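Local coordinates for protein mevalonate diphosphate decarboxylase (Legionella pneumophila, PDB 3LTO) that probably catalyses the ATP-dependent decarboxylation of mevalonate diphosphate to isopentenyl diphosphate in isoprenoid biosynthesis, at residues Glu206-Ser209 and Glu210-Ala214; His237-Leu240 and Asp241-Leu245. One frame throughout, in Å; residues are numbered along the deposited sequence.

Contact 1 of 2, residues Glu206-Ser209 and Glu210-Ala214; sequences ETRS and ERAEA
The first turn of helix 208-224 starts here, with T207 at the N-cap position and R211 reaching back to it. The T207 side chain makes no capping bond to the helix backbone. Its OG1 instead accepts a hydrogen bond from R211 NH1, 2.6 Å from NH1 to OG1. The hydroxyl oxygen lies at the edge of the guanidinium, in its plane, but the N-H points at it with a bend (136°). With chi1 at 56°, T207 OG1 sits between its own backbone N and carbonyl carbon, a torsion that leaves it within reach of R211 NH1. The R211 chain bends at chi3 (-65°), which brings the guanidinium back over the start of the helix. One face then rests on R208 CA, and R211 NH2 is 3.5 Å from that CA. F204 O binds both T207 OG1 and R211 NH2.

The side chain of R208 crosses that of R211 at about a right angle. Its guanidinium is laid over A212, with R208 NH2 3.5 Å from A212 CB. Both arginines turn toward acidic side chains of the next helix, R208 toward E238 and D241, R211 toward D241.

The backbone closes the turn. T207 O takes weak bonds from the N atoms of E210 and R211. The i to i+4 bonds A212 N to R208 O and E213 N to S209 O follow, each 3.0 Å. A water gives a hydrogen bond to E206 O and accepts one from E210 N, at 2.9 Å from that nitrogen. S209 OG bonds K19 and N29. This is the N-terminal first turn of helix 208-224, with T207 at the N-cap and its hydroxyl taken by R211.

Contact 2 of 2, residues His237-Leu240 and Asp241-Leu245; sequences HEFL and DMHQL
E238 O receives two backbone N-H groups of the next turn. M242 N lies 3.3 Å from E238 O in a nearly straight bond (169°), and D241 N adds a weak one. D241 CB also presses on this carbonyl, 3.2 Å from E238 O. H237 O is the stronger acceptor for D241 N, and L240 O takes Q244 N at 2.9 Å.

F239 O is approached twice by H243. Its backbone N makes a straight hydrogen bond (172°), 3.0 Å from F239 O. The imidazole then turns its edge to the same oxygen, which lies in the ring plane with H243 CD2 3.2 Å away. H243 CG stands anti to its carbonyl carbon (chi1 -78°), which keeps the ring beside this turn. H243 CD2 also lies at the edge of the F239 ring, 4.3 Å from F239 CD1. At its far end H243 NE2 makes a weak hydrogen bond to D283 O.

This is regular alpha-helix in the second half of helix 228-247. E238 and D241 face R208 and R211 of helix 208-224. F239 and H243 pack on M282 of the loop after strand 279-281.

Both contacts are local, so neither closes a long loop. Along the chain, contact 1 comes first, at the start of helix 208-224. Contact 2 follows within helix 228-247, the next helix. They run in series and neither nest nor cross. Their centres are about 11 Å apart, and salt bridges join the two helices. One runs from R208 NH2 to E238 OE2 at 2.5 Å, another from R211 NE to D241 OD2 at 2.6 Å. R208 NH1 also forms a salt bridge to D241 OD2, so this one oxygen serves both arginines. L245 packs against the same two arginines. The pairs tie together consecutive helices of the C-terminal domain.

Contact 1 of 2, residues Glu206-Ser209 and Glu210-Ala214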
loop_
_atom_site.group_PDB
_atom_site.type_symbol
_atom_site.label_atom_id
_atom_site.label_comp_id
_atom_site.label_asym_id
_atom_site.label_seq_id
_atom_site.Cartn_x
_atom_site.Cartn_y
_atom_site.Cartn_z
ATOM N N GLU A 206 13.923 -13.044 -12.454
ATOM C CA GLU A 206 13.006 -12.172 -13.181
ATOM C C GLU A 206 11.541 -12.591 -13.068
ATOM O O GLU A 206 10.652 -11.742 -12.959
ATOM C CB GLU A 206 13.411 -12.155 -14.657
ATOM C CG GLU A 206 13.537 -13.577 -15.233
ATOM C CD GLU A 206 14.102 -13.603 -16.639
ATOM O OE1 GLU A 206 13.418 -13.108 -17.559
ATOM O OE2 GLU A 206 15.235 -14.110 -16.818
ATOM N N THR A 207 11.301 -13.897 -13.103
ATOM C CA THR A 207 9.954 -14.460 -13.035
ATOM C C THR A 207 9.543 -14.975 -11.647
ATOM O O THR A 207 8.470 -15.566 -11.484
ATOM C CB THR A 207 9.831 -15.631 -14.020
ATOM O OG1 THR A 207 10.847 -16.600 -13.723
ATOM C CG2 THR A 207 10.007 -15.140 -15.474
ATOM N N ARG A 208 10.402 -14.747 -10.659
ATOM C CA ARG A 208 10.168 -15.196 -9.285
ATOM C C ARG A 208 8.874 -14.692 -8.614
ATOM O O ARG A 208 8.163 -15.462 -7.957
ATOM C CB ARG A 208 11.404 -14.837 -8.445
ATOM C CG ARG A 208 11.232 -14.909 -6.945
ATOM C CD ARG A 208 10.702 -16.249 -6.464
ATOM N NE ARG A 208 10.145 -16.081 -5.126
ATOM C CZ ARG A 208 9.251 -16.884 -4.563
ATOM N NH1 ARG A 208 8.789 -17.946 -5.215
ATOM N NH2 ARG A 208 8.796 -16.599 -3.350
ATOM N N SER A 209 8.558 -13.413 -8.783
ATOM C CA SER A 209 7.357 -12.858 -8.176
ATOM C C SER A 209 6.081 -13.419 -8.797
ATOM O O SER A 209 5.077 -13.588 -8.110
ATOM C CB SER A 209 7.373 -11.331 -8.272
ATOM O OG SER A 209 8.448 -10.798 -7.515
ATOM N N GLU A 210 6.110 -13.708 -10.094
ATOM C CA GLU A 210 4.933 -14.278 -10.747
ATOM C C GLU A 210 4.604 -15.615 -10.095
ATOM O O GLU A 210 3.446 -15.905 -9.805
ATOM C CB GLU A 210 5.187 -14.494 -12.240
ATOM C CG GLU A 210 5.051 -13.247 -13.092
ATOM C CD GLU A 210 5.896 -13.312 -14.352
ATOM O OE1 GLU A 210 5.902 -14.367 -15.020
ATOM O OE2 GLU A 210 6.552 -12.303 -14.678
ATOM N N ARG A 211 5.629 -16.430 -9.872
ATOM C CA ARG A 211 5.432 -17.735 -9.247
ATOM C C ARG A 211 4.938 -17.599 -7.802
ATOM O O ARG A 211 4.060 -18.349 -7.361
ATOM C CB ARG A 211 6.737 -18.543 -9.272
ATOM C CG ARG A 211 7.205 -18.932 -10.671
ATOM C CD ARG A 211 8.286 -20.011 -10.615
ATOM N NE ARG A 211 9.518 -19.539 -9.986
ATOM C CZ ARG A 211 10.376 -18.693 -10.549
ATOM N NH1 ARG A 211 10.135 -18.221 -11.760
ATOM N NH2 ARG A 211 11.481 -18.330 -9.907
ATOM N N ALA A 212 5.502 -16.639 -7.070
ATOM C CA ALA A 212 5.122 -16.405 -5.679
ATOM C C ALA A 212 3.648 -16.023 -5.561
ATOM O O ALA A 212 2.954 -16.464 -4.640
ATOM C CB ALA A 212 5.991 -15.302 -5.075
ATOM N N GLU A 213 3.178 -15.186 -6.483
ATOM C CA GLU A 213 1.784 -14.755 -6.472
ATOM C C GLU A 213 0.896 -15.940 -6.821
ATOM O O GLU A 213 -0.159 -16.135 -6.216
ATOM C CB GLU A 213 1.556 -13.622 -7.478
ATOM C CG GLU A 213 2.129 -12.265 -7.068
ATOM C CD GLU A 213 1.482 -11.698 -5.805
ATOM O OE1 GLU A 213 0.280 -11.952 -5.580
ATOM O OE2 GLU A 213 2.169 -10.981 -5.047
ATOM N N ALA A 214 1.332 -16.733 -7.797
ATOM C CA ALA A 214 0.575 -17.907 -8.216
ATOM C C ALA A 214 0.501 -18.913 -7.066
ATOM O O ALA A 214 -0.518 -19.576 -6.878
ATOM C CB ALA A 214 1.233 -18.556 -9.445
HETATM O O HOH W 1 8.016 -12.025 -11.412
#

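Contact 2 of 2, residues His237-Leu240 and Asp241-Leu245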
loop_
_atom_site.group_PDB
_atom_site.type_symbol
_atom_site.label_atom_id
_atom_site.label_comp_id
_atom_site.label_asym_id
_atom_site.label_seq_id
_atom_site.Cartn_x
_atom_site.Cartn_y
_atom_site.Cartn_z
ATOM N N HIS A 237 7.197 -26.337 -2.748
ATOM C CA HIS A 237 7.566 -25.762 -4.033
ATOM C C HIS A 237 8.113 -24.352 -3.850
ATOM O O HIS A 237 9.102 -23.975 -4.477
ATOM C CB HIS A 237 6.346 -25.746 -4.962
ATOM C CG HIS A 237 5.878 -27.112 -5.364
ATOM N ND1 HIS A 237 4.611 -27.352 -5.851
ATOM C CD2 HIS A 237 6.511 -28.308 -5.357
ATOM C CE1 HIS A 237 4.483 -28.640 -6.123
ATOM N NE2 HIS A 237 5.623 -29.242 -5.832
ATOM N N GLU A 238 7.476 -23.586 -2.972
ATOM C CA GLU A 238 7.891 -22.216 -2.704
ATOM C C GLU A 238 9.334 -22.073 -2.183
ATOM O O GLU A 238 10.126 -21.330 -2.768
ATOM C CB GLU A 238 6.899 -21.562 -1.734
ATOM C CG GLU A 238 7.312 -20.186 -1.208
ATOM C CD GLU A 238 7.137 -19.057 -2.219
ATOM O OE1 GLU A 238 6.793 -19.324 -3.390
ATOM O OE2 GLU A 238 7.347 -17.890 -1.828
ATOM N N PHE A 239 9.699 -22.779 -1.111
ATOM C CA PHE A 239 11.060 -22.621 -0.600
ATOM C C PHE A 239 12.122 -23.230 -1.514
ATOM O O PHE A 239 13.244 -22.729 -1.595
ATOM C CB PHE A 239 11.183 -23.151 0.846
ATOM C CG PHE A 239 11.400 -24.640 0.966
ATOM C CD1 PHE A 239 12.674 -25.190 0.867
ATOM C CD2 PHE A 239 10.329 -25.485 1.236
ATOM C CE1 PHE A 239 12.882 -26.559 1.038
ATOM C CE2 PHE A 239 10.522 -26.855 1.407
ATOM C CZ PHE A 239 11.804 -27.394 1.309
ATOM N N LEU A 240 11.773 -24.293 -2.224
ATOM C CA LEU A 240 12.731 -24.903 -3.139
ATOM C C LEU A 240 12.996 -23.945 -4.303
ATOM O O LEU A 240 14.107 -23.880 -4.832
ATOM C CB LEU A 240 12.216 -26.255 -3.643
ATOM C CG LEU A 240 12.255 -27.373 -2.592
ATOM C CD1 LEU A 240 11.713 -28.678 -3.171
ATOM C CD2 LEU A 240 13.687 -27.564 -2.123
ATOM N N ASP A 241 11.975 -23.181 -4.675
ATOM C CA ASP A 241 12.091 -22.198 -5.750
ATOM C C ASP A 241 13.183 -21.219 -5.353
ATOM O O ASP A 241 14.167 -21.024 -6.070
ATOM C CB ASP A 241 10.770 -21.441 -5.904
ATOM C CG ASP A 241 10.788 -20.442 -7.053
ATOM O OD1 ASP A 241 11.866 -20.164 -7.616
ATOM O OD2 ASP A 241 9.711 -19.926 -7.392
HETATM N N MSE A 242 13.002 -20.613 -4.186
HETATM C CA MSE A 242 13.970 -19.650 -3.695
HETATM C C MSE A 242 15.371 -20.235 -3.644
HETATM O O MSE A 242 16.305 -19.633 -4.159
HETATM C CB MSE A 242 13.583 -19.144 -2.302
HETATM C CG MSE A 242 14.605 -18.191 -1.697
HETATM SE SE MSE A 242 13.996 -17.269 -0.111
HETATM C CE MSE A 242 14.273 -18.643 1.177
ATOM N N HIS A 243 15.526 -21.405 -3.030
ATOM C CA HIS A 243 16.850 -22.001 -2.938
ATOM C C HIS A 243 17.464 -22.316 -4.289
ATOM O O HIS A 243 18.672 -22.258 -4.432
ATOM C CB HIS A 243 16.825 -23.232 -2.020
ATOM C CG HIS A 243 16.818 -22.871 -0.565
ATOM N ND1 HIS A 243 17.955 -22.899 0.213
ATOM C CD2 HIS A 243 15.837 -22.373 0.223
ATOM C CE1 HIS A 243 17.676 -22.432 1.416
ATOM N NE2 HIS A 243 16.396 -22.103 1.448
ATOM N N GLN A 244 16.644 -22.629 -5.284
ATOM C CA GLN A 244 17.186 -22.891 -6.610
ATOM C C GLN A 244 17.821 -21.597 -7.123
ATOM O O GLN A 244 18.783 -21.628 -7.889
ATOM C CB GLN A 244 16.091 -23.348 -7.581
ATOM C CG GLN A 244 16.568 -23.407 -9.027
ATOM C CD GLN A 244 15.610 -24.142 -9.953
ATOM O OE1 GLN A 244 15.946 -25.201 -10.496
ATOM N NE2 GLN A 244 14.411 -23.586 -10.136
ATOM N N LEU A 245 17.277 -20.461 -6.692
ATOM C CA LEU A 245 17.805 -19.159 -7.098
ATOM C C LEU A 245 19.254 -19.013 -6.646
ATOM O O LEU A 245 20.100 -18.540 -7.396
ATOM C CB LEU A 245 16.964 -18.032 -6.494
ATOM C CG LEU A 245 15.974 -17.242 -7.358
ATOM C CD1 LEU A 245 15.213 -18.140 -8.311
ATOM C CD2 LEU A 245 15.022 -16.497 -6.423
#